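Local coordinates for protein peptidyl-prolyl cis-trans isomerase FKBP13, chloroplastic (Arabidopsis thaliana, PDB 1U79) that accelerates protein folding in the chloroplast thylakoid lumen by catalysing the cis-trans isomerization of proline peptide bonds and regulates accumulation of the Rieske protein, at residues S12-C17 with R92-L97; P25-G30 with G73-D78; K34-G39 with S49-G54; G86-L91 with L120-Y125. All blocks are in the same frame, centred on the assembly; numbering follows the deposited sequence.

In the fold
The four contacts lie in one FKBP fold, a curled antiparallel sheet wrapped around helix 68-75. Contacts 1 and 4 share strand 88-93: contact 4 pairs it with strand 119-128, contact 1 with strand 15-18, and their centres are about 13 Å apart. Contact 3 sits on strand 32-40, which pairs with strand 119-128; its centre is about 11 Å from that of contact 4. Contact 2 packs the helix end against loop 25-30; its Gly-73 touches contact 1 (N 3.6 Å from Leu-14 CD2) and contact 4 (O 2.7 Å from Arg-89 NH2, a probable hydrogen bond). Tyr-37 of contact 3 and Phe-121 of contact 4 pack round Trp-70, probably the proline-binding pocket as in other FKBPs.

Contact 1 of 4, residues S12-C17 with R92-L97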
loop_
_atom_site.group_PDB
_atom_site.type_symbol
_atom_site.label_atom_id
_atom_site.label_comp_id
_atom_site.label_asym_id
_atom_site.label_seq_id
_atom_site.Cartn_x
_atom_site.Cartn_y
_atom_site.Cartn_z
ATOM N N SER A 12 -1.652 -12.987 -7.658
ATOM C CA SER A 12 -1.255 -13.164 -6.261
ATOM C C SER A 12 -2.320 -12.822 -5.230
ATOM O O SER A 12 -2.140 -13.082 -4.042
ATOM C CB SER A 12 -0.025 -12.316 -5.974
ATOM O OG SER A 12 -0.376 -10.942 -5.969
ATOM N N GLY A 13 -3.423 -12.237 -5.677
ATOM C CA GLY A 13 -4.465 -11.835 -4.753
ATOM C C GLY A 13 -4.407 -10.336 -4.496
ATOM O O GLY A 13 -5.390 -9.725 -4.085
ATOM N N LEU A 14 -3.241 -9.739 -4.715
ATOM C CA LEU A 14 -3.090 -8.302 -4.527
ATOM C C LEU A 14 -4.009 -7.654 -5.555
ATOM O O LEU A 14 -3.866 -7.896 -6.759
ATOM C CB LEU A 14 -1.637 -7.879 -4.782
ATOM C CG LEU A 14 -1.253 -6.420 -4.530
ATOM C CD1 LEU A 14 -1.496 -6.048 -3.064
ATOM C CD2 LEU A 14 0.217 -6.221 -4.890
ATOM N N ALA A 15 -4.947 -6.833 -5.097
ATOM C CA ALA A 15 -5.877 -6.187 -6.015
ATOM C C ALA A 15 -5.776 -4.673 -5.934
ATOM O O ALA A 15 -5.359 -4.119 -4.915
ATOM C CB ALA A 15 -7.293 -6.630 -5.723
ATOM N N PHE A 16 -6.164 -4.004 -7.009
ATOM C CA PHE A 16 -6.081 -2.557 -7.041
ATOM C C PHE A 16 -7.154 -1.947 -7.927
ATOM O O PHE A 16 -7.807 -2.635 -8.709
ATOM C CB PHE A 16 -4.732 -2.130 -7.612
ATOM C CG PHE A 16 -4.669 -2.223 -9.124
ATOM C CD1 PHE A 16 -4.579 -3.457 -9.755
ATOM C CD2 PHE A 16 -4.783 -1.078 -9.909
ATOM C CE1 PHE A 16 -4.606 -3.553 -11.156
ATOM C CE2 PHE A 16 -4.812 -1.166 -11.311
ATOM C CZ PHE A 16 -4.724 -2.410 -11.928
ATOM N N CYS A 17 -7.310 -0.638 -7.786
ATOM C CA CYS A 17 -8.205 0.151 -8.618
ATOM C C CYS A 17 -7.573 1.533 -8.611
ATOM O O CYS A 17 -7.233 2.055 -7.550
ATOM C CB CYS A 17 -9.633 0.213 -8.054
ATOM S SG CYS A 17 -9.791 0.950 -6.398
ATOM N N ARG A 92 -5.851 -3.612 -2.126
ATOM C CA ARG A 92 -6.401 -4.640 -1.246
ATOM C C ARG A 92 -5.271 -5.651 -1.161
ATOM O O ARG A 92 -4.914 -6.284 -2.163
ATOM C CB ARG A 92 -7.647 -5.292 -1.839
ATOM C CG ARG A 92 -8.245 -6.360 -0.928
ATOM C CD ARG A 92 -9.737 -6.585 -1.217
ATOM N NE ARG A 92 -10.315 -7.591 -0.319
ATOM C CZ ARG A 92 -10.152 -8.896 -0.490
ATOM N NH1 ARG A 92 -9.446 -9.332 -1.516
ATOM N NH2 ARG A 92 -10.672 -9.764 0.358
ATOM N N ILE A 93 -4.723 -5.810 0.043
ATOM C CA ILE A 93 -3.566 -6.674 0.243
ATOM C C ILE A 93 -3.822 -7.899 1.102
ATOM O O ILE A 93 -4.141 -7.777 2.277
ATOM C CB ILE A 93 -2.410 -5.867 0.900
ATOM C CG1 ILE A 93 -2.153 -4.586 0.095
ATOM C CG2 ILE A 93 -1.145 -6.735 0.988
ATOM C CD1 ILE A 93 -1.042 -3.712 0.638
ATOM N N PRO A 94 -3.672 -9.102 0.525
ATOM C CA PRO A 94 -3.899 -10.320 1.308
ATOM C C PRO A 94 -2.810 -10.355 2.378
ATOM O O PRO A 94 -1.735 -9.804 2.175
ATOM C CB PRO A 94 -3.721 -11.440 0.282
ATOM C CG PRO A 94 -4.010 -10.788 -1.026
ATOM C CD PRO A 94 -3.368 -9.423 -0.878
ATOM N N PRO A 95 -3.071 -11.011 3.522
ATOM C CA PRO A 95 -2.106 -11.107 4.625
ATOM C C PRO A 95 -0.720 -11.585 4.203
ATOM O O PRO A 95 0.281 -11.136 4.749
ATOM C CB PRO A 95 -2.771 -12.090 5.583
ATOM C CG PRO A 95 -4.223 -11.872 5.330
ATOM C CD PRO A 95 -4.300 -11.757 3.838
ATOM N N GLU A 96 -0.675 -12.510 3.248
ATOM C CA GLU A 96 0.587 -13.062 2.746
ATOM C C GLU A 96 1.549 -11.967 2.271
ATOM O O GLU A 96 2.767 -12.118 2.373
ATOM C CB GLU A 96 0.303 -14.043 1.593
ATOM C CG GLU A 96 -0.366 -13.387 0.384
ATOM C CD GLU A 96 -1.002 -14.382 -0.582
ATOM O OE1 GLU A 96 -1.841 -15.194 -0.140
ATOM O OE2 GLU A 96 -0.672 -14.341 -1.788
ATOM N N LEU A 97 1.000 -10.870 1.755
ATOM C CA LEU A 97 1.801 -9.750 1.264
ATOM C C LEU A 97 1.795 -8.564 2.231
ATOM O O LEU A 97 2.172 -7.445 1.867
ATOM C CB LEU A 97 1.284 -9.302 -0.103
ATOM C CG LEU A 97 1.251 -10.426 -1.152
ATOM C CD1 LEU A 97 0.641 -9.913 -2.450
ATOM C CD2 LEU A 97 2.663 -10.945 -1.391
#
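A chi1 of -175° turns CG of Leu-14 opposite its backbone N and lays CD1 against CG1 of Ile-93, 3.5 Å away, the two side chains running alongside one another in the same direction. Leu-97, with CG anti to its own carbonyl carbon (chi1 -56°), brings CD1 within 3.8 Å of CB of Leu-14. The backbones meet at an antiparallel hydrogen-bonded pair, Ala-15 with Arg-92: Ala-15 N gives to Arg-92 O at 3.0 Å, and Arg-92 N returns a bond to Ala-15 O at 2.9 Å, both almost straight. Beyond it the pairing stops at Pro-94, whose CG rests 3.5 Å from Gly-13 O and whose CD meets CA of Leu-14. Gly-13 has positive phi, and a CB there would collide with the proline ring. Without the CG and CD that an alanine here would lack, the Gly-13 peptide would probably lose its neighbour and a gap would open beside it. Leu-14 and Leu-97 both lean on Gln-72 of helix 68-75 and Ile-93 on Trp-70, while Ala-15 packs on Val-9 of strand 8-9 and Cys-17 is tied to Cys-5 by a disulfide.

Contact 2 of 4, residues P25-G30 with G73-D78; sequences PEAVKG and GILGSD
Leu-75, in the last turn of helix 68-75, pushes its forked end against the extended backbone of Ala-27 to Lys-29. With CG swung opposite the backbone N (chi1 -154°), its two methyls serve different partners. CD1 lies against the loop backbone, 3.6 Å from Ala-27 O and 3.5 Å from Lys-29 N, and also meets CB of Ala-27. CD2 faces the lysine side chain and comes 3.3 Å from CG of Lys-29, closer than usual carbon packing. Lys-29 crosses the leucine at about a right angle. Its chi1 of -133° is away from a staggered value, and bends at chi2 and chi4 carry the chain around the leucine methyl, with NZ passing 3.8 Å from CD2 of Leu-75. The amine itself makes a hydrogen bond to Gly-62 O, which holds the far end of the bent chain.

In the FKBP fold this helix is embraced by the curled sheet, and the loop between strands 15-18 and 32-40 packs here against its C-terminal end. Gly-76 follows with positive phi and takes the chain out of the helix. Ala-27 points its CB toward the helix and lies 3.9 Å from Ile-74 O and 4.2 Å from Ile-74 CG2, a small side chain against a close-lying turn. The end of Ile-74 runs the other way, to Ile-123 of strand 119-128, while Ala-27 also touches Tyr-125 of that strand.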
loop_
_atom_site.group_PDB
_atom_site.type_symbol
_atom_site.label_atom_id
_atom_site.label_comp_id
_atom_site.label_asym_id
_atom_site.label_seq_id
_atom_site.Cartn_x
_atom_site.Cartn_y
_atom_site.Cartn_z
ATOM N N PRO A 25 5.404 10.330 -14.696
ATOM C CA PRO A 25 6.055 9.052 -15.009
ATOM C C PRO A 25 5.736 7.955 -14.010
ATOM O O PRO A 25 5.330 8.230 -12.871
ATOM C CB PRO A 25 7.537 9.409 -14.999
ATOM C CG PRO A 25 7.609 10.507 -13.967
ATOM C CD PRO A 25 6.399 11.350 -14.310
ATOM N N GLU A 26 5.921 6.708 -14.434
ATOM C CA GLU A 26 5.667 5.587 -13.545
ATOM C C GLU A 26 6.740 5.548 -12.462
ATOM O O GLU A 26 7.808 6.149 -12.610
ATOM C CB GLU A 26 5.647 4.260 -14.330
ATOM C CG GLU A 26 6.897 3.935 -15.127
ATOM C CD GLU A 26 6.759 2.621 -15.877
ATOM O OE1 GLU A 26 5.614 2.195 -16.115
ATOM O OE2 GLU A 26 7.785 2.018 -16.240
ATOM N N ALA A 27 6.429 4.870 -11.359
ATOM C CA ALA A 27 7.357 4.725 -10.247
ATOM C C ALA A 27 8.542 3.897 -10.732
ATOM O O ALA A 27 8.386 3.009 -11.567
ATOM C CB ALA A 27 6.668 4.012 -9.073
ATOM N N VAL A 28 9.729 4.199 -10.216
ATOM C CA VAL A 28 10.932 3.476 -10.605
ATOM C C VAL A 28 11.594 2.748 -9.437
ATOM O O VAL A 28 11.757 3.298 -8.349
ATOM C CB VAL A 28 11.973 4.423 -11.233
ATOM C CG1 VAL A 28 11.487 4.912 -12.600
ATOM C CG2 VAL A 28 12.211 5.599 -10.314
ATOM N N LYS A 29 11.968 1.502 -9.692
ATOM C CA LYS A 29 12.625 0.626 -8.726
ATOM C C LYS A 29 13.839 1.303 -8.081
ATOM O O LYS A 29 14.740 1.769 -8.784
ATOM C CB LYS A 29 13.085 -0.635 -9.466
ATOM C CG LYS A 29 12.759 -1.963 -8.815
ATOM C CD LYS A 29 13.742 -2.338 -7.731
ATOM C CE LYS A 29 13.589 -3.813 -7.374
ATOM N NZ LYS A 29 12.178 -4.184 -7.069
ATOM N N GLY A 30 13.860 1.357 -6.751
ATOM C CA GLY A 30 14.986 1.947 -6.039
ATOM C C GLY A 30 14.976 3.444 -5.776
ATOM O O GLY A 30 15.895 3.964 -5.138
ATOM N N GLY A 73 2.389 -3.335 -5.199
ATOM C CA GLY A 73 1.225 -2.509 -5.459
ATOM C C GLY A 73 1.500 -1.136 -6.036
ATOM O O GLY A 73 0.623 -0.548 -6.664
ATOM N N ILE A 74 2.710 -0.619 -5.826
ATOM C CA ILE A 74 3.074 0.697 -6.333
ATOM C C ILE A 74 3.998 0.597 -7.549
ATOM O O ILE A 74 3.863 1.342 -8.515
ATOM C CB ILE A 74 3.783 1.518 -5.236
ATOM C CG1 ILE A 74 2.820 1.749 -4.074
ATOM C CG2 ILE A 74 4.283 2.844 -5.797
ATOM C CD1 ILE A 74 3.502 2.294 -2.819
ATOM N N LEU A 75 4.928 -0.344 -7.503
ATOM C CA LEU A 75 5.878 -0.519 -8.593
ATOM C C LEU A 75 5.305 -1.426 -9.676
ATOM O O LEU A 75 5.748 -1.399 -10.826
ATOM C CB LEU A 75 7.169 -1.131 -8.045
ATOM C CG LEU A 75 8.463 -0.869 -8.808
ATOM C CD1 LEU A 75 8.716 0.630 -8.901
ATOM C CD2 LEU A 75 9.612 -1.550 -8.077
ATOM N N GLY A 76 4.326 -2.240 -9.300
ATOM C CA GLY A 76 3.741 -3.147 -10.265
ATOM C C GLY A 76 4.260 -4.554 -10.078
ATOM O O GLY A 76 5.303 -4.763 -9.452
ATOM N N SER A 77 3.526 -5.511 -10.636
ATOM C CA SER A 77 3.839 -6.932 -10.555
ATOM C C SER A 77 3.001 -7.582 -11.666
ATOM O O SER A 77 2.373 -6.883 -12.450
ATOM C CB SER A 77 3.400 -7.465 -9.184
ATOM O OG SER A 77 3.865 -8.780 -8.949
ATOM N N ASP A 78 2.993 -8.909 -11.744
ATOM C CA ASP A 78 2.175 -9.572 -12.752
ATOM C C ASP A 78 0.718 -9.180 -12.517
ATOM O O ASP A 78 0.192 -9.349 -11.417
ATOM C CB ASP A 78 2.312 -11.089 -12.651
ATOM C CG ASP A 78 3.468 -11.631 -13.464
ATOM O OD1 ASP A 78 4.251 -10.829 -14.009
ATOM O OD2 ASP A 78 3.590 -12.872 -13.557
#

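Contact 3 of 4, residues K34-G39 with S49-G54; sequences KAHYVG and SSYNRG
Tyr-37 and Arg-53 belong to a polar cluster that, with Trp-70 nearby, probably edges the proline-binding pocket as in other FKBPs: Asp-48 accepts a hydrogen bond from the tyrosine hydroxyl with one carboxylate oxygen and forms a salt bridge to Arg-53 NE with the other. The Tyr-37 ring lies with one face over the Ser-49 to Ser-50 peptide, Ser-50 N standing 3.7 Å above the ring plane near its centre. That N-H is spent on Tyr-37 O, 2.9 Å from Ser-50 N. In the other direction, a chi1 of 51° sets Ser-50 OG between its own backbone N and carbonyl carbon, where two groups grip it: Tyr-37 N donates to Ser-50 OG at 2.8 Å, and His-36 ND1 is hydrogen-bonded to the same OG, also at 2.8 Å, the hydroxyl lying in the plane of the imidazole.

These bonds fasten the short, weakly bonded helix of about 50-53 to strand 32-40. Ser-49 forms an antiparallel non-hydrogen-bonded pair with Val-38 and is also the N-cap, its OG accepting from Asn-52 N at 3.0 Å; at the other end Gly-54, with positive phi, closes a Schellman motif. Tyr-51, on the first turn, lays its ring over one face of His-36 in an offset stack, centroids 4.7 Å apart and planes only 9° from parallel. The edge of the same tyrosine ring receives Val-38, whose CG2 is 3.8 Å from Tyr-51 CD2. The Tyr-51 hydroxyl makes a weak hydrogen bond to Glu-124 of strand 119-128.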
loop_
_atom_site.group_PDB
_atom_site.type_symbol
_atom_site.label_atom_id
_atom_site.label_comp_id
_atom_site.label_asym_id
_atom_site.label_seq_id
_atom_site.Cartn_x
_atom_site.Cartn_y
_atom_site.Cartn_z
ATOM N N LYS A 34 7.696 9.809 -2.163
ATOM C CA LYS A 34 6.819 10.322 -1.112
ATOM C C LYS A 34 5.400 9.850 -1.373
ATOM O O LYS A 34 4.931 9.893 -2.515
ATOM C CB LYS A 34 6.770 11.850 -1.115
ATOM C CG LYS A 34 8.044 12.579 -0.772
ATOM C CD LYS A 34 7.755 14.075 -0.761
ATOM C CE LYS A 34 8.973 14.895 -0.385
ATOM N NZ LYS A 34 8.648 16.351 -0.336
ATOM N N ALA A 35 4.709 9.431 -0.318
ATOM C CA ALA A 35 3.335 8.997 -0.470
ATOM C C ALA A 35 2.500 9.281 0.761
ATOM O O ALA A 35 2.945 9.072 1.889
ATOM C CB ALA A 35 3.276 7.506 -0.781
ATOM N N HIS A 36 1.295 9.792 0.534
ATOM C CA HIS A 36 0.361 10.012 1.628
ATOM C C HIS A 36 -0.485 8.749 1.582
ATOM O O HIS A 36 -0.594 8.119 0.526
ATOM C CB HIS A 36 -0.485 11.258 1.382
ATOM C CG HIS A 36 0.070 12.484 2.033
ATOM N ND1 HIS A 36 0.182 12.606 3.403
ATOM C CD2 HIS A 36 0.577 13.625 1.510
ATOM C CE1 HIS A 36 0.737 13.771 3.691
ATOM N NE2 HIS A 36 0.985 14.407 2.561
ATOM N N TYR A 37 -1.068 8.356 2.705
ATOM C CA TYR A 37 -1.863 7.141 2.723
ATOM C C TYR A 37 -2.760 7.004 3.938
ATOM O O TYR A 37 -2.545 7.638 4.968
ATOM C CB TYR A 37 -0.944 5.903 2.682
ATOM C CG TYR A 37 -0.126 5.714 3.947
ATOM C CD1 TYR A 37 1.072 6.405 4.141
ATOM C CD2 TYR A 37 -0.588 4.895 4.981
ATOM C CE1 TYR A 37 1.787 6.288 5.338
ATOM C CE2 TYR A 37 0.116 4.772 6.184
ATOM C CZ TYR A 37 1.296 5.471 6.355
ATOM O OH TYR A 37 1.978 5.367 7.544
ATOM N N VAL A 38 -3.761 6.148 3.790
ATOM C CA VAL A 38 -4.698 5.808 4.850
ATOM C C VAL A 38 -4.847 4.301 4.759
ATOM O O VAL A 38 -5.223 3.763 3.713
ATOM C CB VAL A 38 -6.093 6.441 4.669
ATOM C CG1 VAL A 38 -7.045 5.877 5.733
ATOM C CG2 VAL A 38 -6.016 7.964 4.802
ATOM N N GLY A 39 -4.526 3.618 5.851
ATOM C CA GLY A 39 -4.635 2.173 5.875
ATOM C C GLY A 39 -5.767 1.777 6.797
ATOM O O GLY A 39 -5.834 2.233 7.949
ATOM N N SER A 49 -2.182 6.189 9.144
ATOM C CA SER A 49 -2.270 7.125 8.036
ATOM C C SER A 49 -1.162 8.155 8.149
ATOM O O SER A 49 -0.714 8.496 9.250
ATOM C CB SER A 49 -3.638 7.817 8.009
ATOM O OG SER A 49 -3.722 8.874 8.945
ATOM N N SER A 50 -0.703 8.634 6.999
ATOM C CA SER A 50 0.344 9.649 6.957
ATOM C C SER A 50 -0.199 10.918 7.593
ATOM O O SER A 50 0.525 11.648 8.278
ATOM C CB SER A 50 0.728 9.936 5.508
ATOM O OG SER A 50 -0.439 10.207 4.737
ATOM N N TYR A 51 -1.484 11.173 7.351
ATOM C CA TYR A 51 -2.174 12.346 7.880
ATOM C C TYR A 51 -2.112 12.380 9.404
ATOM O O TYR A 51 -1.903 13.438 9.999
ATOM C CB TYR A 51 -3.629 12.338 7.409
ATOM C CG TYR A 51 -3.736 12.388 5.900
ATOM C CD1 TYR A 51 -3.423 13.551 5.205
ATOM C CD2 TYR A 51 -4.068 11.247 5.165
ATOM C CE1 TYR A 51 -3.430 13.586 3.815
ATOM C CE2 TYR A 51 -4.076 11.269 3.762
ATOM C CZ TYR A 51 -3.753 12.447 3.101
ATOM O OH TYR A 51 -3.749 12.491 1.727
ATOM N N ASN A 52 -2.284 11.222 10.031
ATOM C CA ASN A 52 -2.227 11.136 11.487
ATOM C C ASN A 52 -0.797 11.405 11.954
ATOM O O ASN A 52 -0.574 11.907 13.064
ATOM C CB ASN A 52 -2.678 9.753 11.956
ATOM C CG ASN A 52 -2.723 9.634 13.476
ATOM O OD1 ASN A 52 -3.478 10.344 14.147
ATOM N ND2 ASN A 52 -1.909 8.739 14.022
ATOM N N ARG A 53 0.170 11.086 11.099
ATOM C CA ARG A 53 1.576 11.300 11.417
ATOM C C ARG A 53 1.986 12.729 11.078
ATOM O O ARG A 53 3.057 13.187 11.468
ATOM C CB ARG A 53 2.456 10.306 10.647
ATOM C CG ARG A 53 2.206 8.847 11.018
ATOM C CD ARG A 53 2.953 7.879 10.107
ATOM N NE ARG A 53 2.648 6.493 10.455
ATOM C CZ ARG A 53 3.406 5.723 11.229
ATOM N NH1 ARG A 53 3.033 4.476 11.492
ATOM N NH2 ARG A 53 4.549 6.186 11.721
ATOM N N GLY A 54 1.131 13.429 10.342
ATOM C CA GLY A 54 1.428 14.799 9.977
ATOM C C GLY A 54 2.429 14.972 8.855
ATOM O O GLY A 54 2.899 16.076 8.604
#

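Contact 4 of 4, residues G86-L91 with L120-Y125; sequences GGKRTL and LFDIEY
Lys-88 to Leu-91 pair with Phe-121 to Glu-124 as neighbouring antiparallel strands in the FKBP sheet, and a G1 beta bulge marks one end: Gly-86, with positive phi, and Gly-87 both face Tyr-125. There Gly-86 N bonds to Tyr-125 O at 2.7 Å, and Tyr-125 N to Gly-87 O at 3.1 Å. Regular two-way bonding follows at Arg-89 with Ile-123, where Ile-123 N meets Arg-89 O at 2.7 Å almost head-on, and again at Leu-91 with Phe-121.

One face carries Lys-88, Thr-90, Asp-122 and Glu-124. Thr-90 and Asp-122 lie alongside each other, and Thr-90 OG1 donates to Asp-122 OD1 at 2.9 Å, a bond to be taken with caution, since OG1 sits too close to another atom of the model. Lys-88 is fully extended from CG to its amine, which brings NZ to a water at 2.9 Å; that water donates to Asp-122 OD2 at 2.8 Å, so the opposite charges meet through water. With an alanine in place of Asp-122, the water and the Lys-88 amine would probably lose their anionic mate and Thr-90 OG1 its likely acceptor.

On the other face Leu-91 CD1 presses on Ile-123 CD1 at 3.4 Å, a tight methyl pair. Phe-121 turns its ring toward Trp-70 and Phe-47. Arg-89 is buried on this same face, its NE in a salt bridge with Asp-18 and its NH2 among backbone carbonyls. A charge so enclosed likely depends on Asp-18 for compensation, whereas Lys-88 and Asp-122 on the opposite face are joined through a water rather than by a direct salt bridge, which probably weakens their attraction.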
loop_
_atom_site.group_PDB
_atom_site.type_symbol
_atom_site.label_atom_id
_atom_site.label_comp_id
_atom_site.label_asym_id
_atom_site.label_seq_id
_atom_site.Cartn_x
_atom_site.Cartn_y
_atom_site.Cartn_z
ATOM N N GLY A 86 1.538 11.326 -9.080
ATOM C CA GLY A 86 0.308 12.083 -8.909
ATOM C C GLY A 86 -0.943 11.224 -8.905
ATOM O O GLY A 86 -2.067 11.731 -8.893
ATOM N N GLY A 87 -0.760 9.911 -8.917
ATOM C CA GLY A 87 -1.907 9.026 -8.932
ATOM C C GLY A 87 -2.471 8.692 -7.562
ATOM O O GLY A 87 -1.810 8.885 -6.534
ATOM N N LYS A 88 -3.712 8.218 -7.545
ATOM C CA LYS A 88 -4.347 7.796 -6.294
ATOM C C LYS A 88 -4.856 6.399 -6.558
ATOM O O LYS A 88 -5.674 6.182 -7.456
ATOM C CB LYS A 88 -5.519 8.693 -5.913
ATOM C CG LYS A 88 -6.261 8.219 -4.663
ATOM C CD LYS A 88 -7.458 9.112 -4.395
ATOM C CE LYS A 88 -8.190 8.703 -3.133
ATOM N NZ LYS A 88 -9.388 9.556 -2.948
ATOM N N ARG A 89 -4.369 5.454 -5.770
ATOM C CA ARG A 89 -4.732 4.064 -5.946
ATOM C C ARG A 89 -5.197 3.410 -4.658
ATOM O O ARG A 89 -4.686 3.700 -3.577
ATOM C CB ARG A 89 -3.525 3.287 -6.490
ATOM C CG ARG A 89 -3.723 1.768 -6.525
ATOM C CD ARG A 89 -2.556 1.050 -7.201
ATOM N NE ARG A 89 -2.493 1.327 -8.636
ATOM C CZ ARG A 89 -1.625 0.762 -9.464
ATOM N NH1 ARG A 89 -1.649 1.070 -10.758
ATOM N NH2 ARG A 89 -0.723 -0.103 -9.000
ATOM N N THR A 90 -6.182 2.534 -4.779
ATOM C CA THR A 90 -6.651 1.810 -3.616
ATOM C C THR A 90 -6.061 0.422 -3.777
ATOM O O THR A 90 -6.057 -0.131 -4.881
ATOM C CB THR A 90 -8.187 1.725 -3.570
ATOM O OG1 THR A 90 -8.729 3.041 -3.454
ATOM C CG2 THR A 90 -8.635 0.912 -2.373
ATOM N N LEU A 91 -5.533 -0.129 -2.691
ATOM C CA LEU A 91 -4.945 -1.457 -2.732
ATOM C C LEU A 91 -5.588 -2.376 -1.709
ATOM O O LEU A 91 -5.840 -1.966 -0.570
ATOM C CB LEU A 91 -3.442 -1.403 -2.421
ATOM C CG LEU A 91 -2.414 -0.794 -3.374
ATOM C CD1 LEU A 91 -1.052 -0.838 -2.673
ATOM C CD2 LEU A 91 -2.364 -1.581 -4.702
ATOM N N LEU A 120 -6.451 -2.612 3.508
ATOM C CA LEU A 120 -6.892 -1.728 2.444
ATOM C C LEU A 120 -6.126 -0.429 2.599
ATOM O O LEU A 120 -6.056 0.120 3.700
ATOM C CB LEU A 120 -8.396 -1.447 2.548
ATOM C CG LEU A 120 -9.373 -2.547 2.114
ATOM C CD1 LEU A 120 -10.803 -2.098 2.416
ATOM C CD2 LEU A 120 -9.221 -2.837 0.630
ATOM N N PHE A 121 -5.514 0.045 1.520
ATOM C CA PHE A 121 -4.814 1.320 1.575
ATOM C C PHE A 121 -5.287 2.218 0.451
ATOM O O PHE A 121 -5.608 1.747 -0.648
ATOM C CB PHE A 121 -3.297 1.173 1.407
ATOM C CG PHE A 121 -2.580 0.604 2.602
ATOM C CD1 PHE A 121 -2.387 -0.771 2.729
ATOM C CD2 PHE A 121 -2.047 1.450 3.575
ATOM C CE1 PHE A 121 -1.668 -1.299 3.801
ATOM C CE2 PHE A 121 -1.329 0.933 4.654
ATOM C CZ PHE A 121 -1.138 -0.443 4.766
ATOM N N ASP A 122 -5.359 3.508 0.747
ATOM C CA ASP A 122 -5.676 4.506 -0.258
ATOM C C ASP A 122 -4.298 5.138 -0.352
ATOM O O ASP A 122 -3.797 5.693 0.626
ATOM C CB ASP A 122 -6.707 5.509 0.254
ATOM C CG ASP A 122 -8.062 5.324 -0.400
ATOM O OD1 ASP A 122 -8.357 4.195 -0.849
ATOM O OD2 ASP A 122 -8.840 6.301 -0.459
ATOM N N ILE A 123 -3.657 4.996 -1.506
ATOM C CA ILE A 123 -2.320 5.539 -1.674
ATOM C C ILE A 123 -2.268 6.714 -2.637
ATOM O O ILE A 123 -2.816 6.661 -3.743
ATOM C CB ILE A 123 -1.342 4.446 -2.168
ATOM C CG1 ILE A 123 -1.329 3.283 -1.167
ATOM C CG2 ILE A 123 0.061 5.033 -2.338
ATOM C CD1 ILE A 123 -0.257 2.256 -1.410
ATOM N N GLU A 124 -1.607 7.776 -2.194
ATOM C CA GLU A 124 -1.422 8.960 -3.007
ATOM C C GLU A 124 0.071 9.071 -3.274
ATOM O O GLU A 124 0.845 9.490 -2.410
ATOM C CB GLU A 124 -1.958 10.198 -2.284
ATOM C CG GLU A 124 -3.479 10.248 -2.312
ATOM C CD GLU A 124 -4.065 11.253 -1.358
ATOM O OE1 GLU A 124 -3.729 12.450 -1.454
ATOM O OE2 GLU A 124 -4.877 10.842 -0.508
ATOM N N TYR A 125 0.464 8.653 -4.475
ATOM C CA TYR A 125 1.861 8.693 -4.903
ATOM C C TYR A 125 2.153 10.113 -5.368
ATOM O O TYR A 125 1.801 10.502 -6.485
ATOM C CB TYR A 125 2.084 7.698 -6.050
ATOM C CG TYR A 125 3.482 7.710 -6.642
ATOM C CD1 TYR A 125 3.690 7.370 -7.980
ATOM C CD2 TYR A 125 4.593 8.080 -5.874
ATOM C CE1 TYR A 125 4.965 7.404 -8.546
ATOM C CE2 TYR A 125 5.875 8.114 -6.429
ATOM C CZ TYR A 125 6.047 7.776 -7.769
ATOM O OH TYR A 125 7.299 7.812 -8.326
HETATM O O HOH W 1 -9.850 8.884 -0.125
#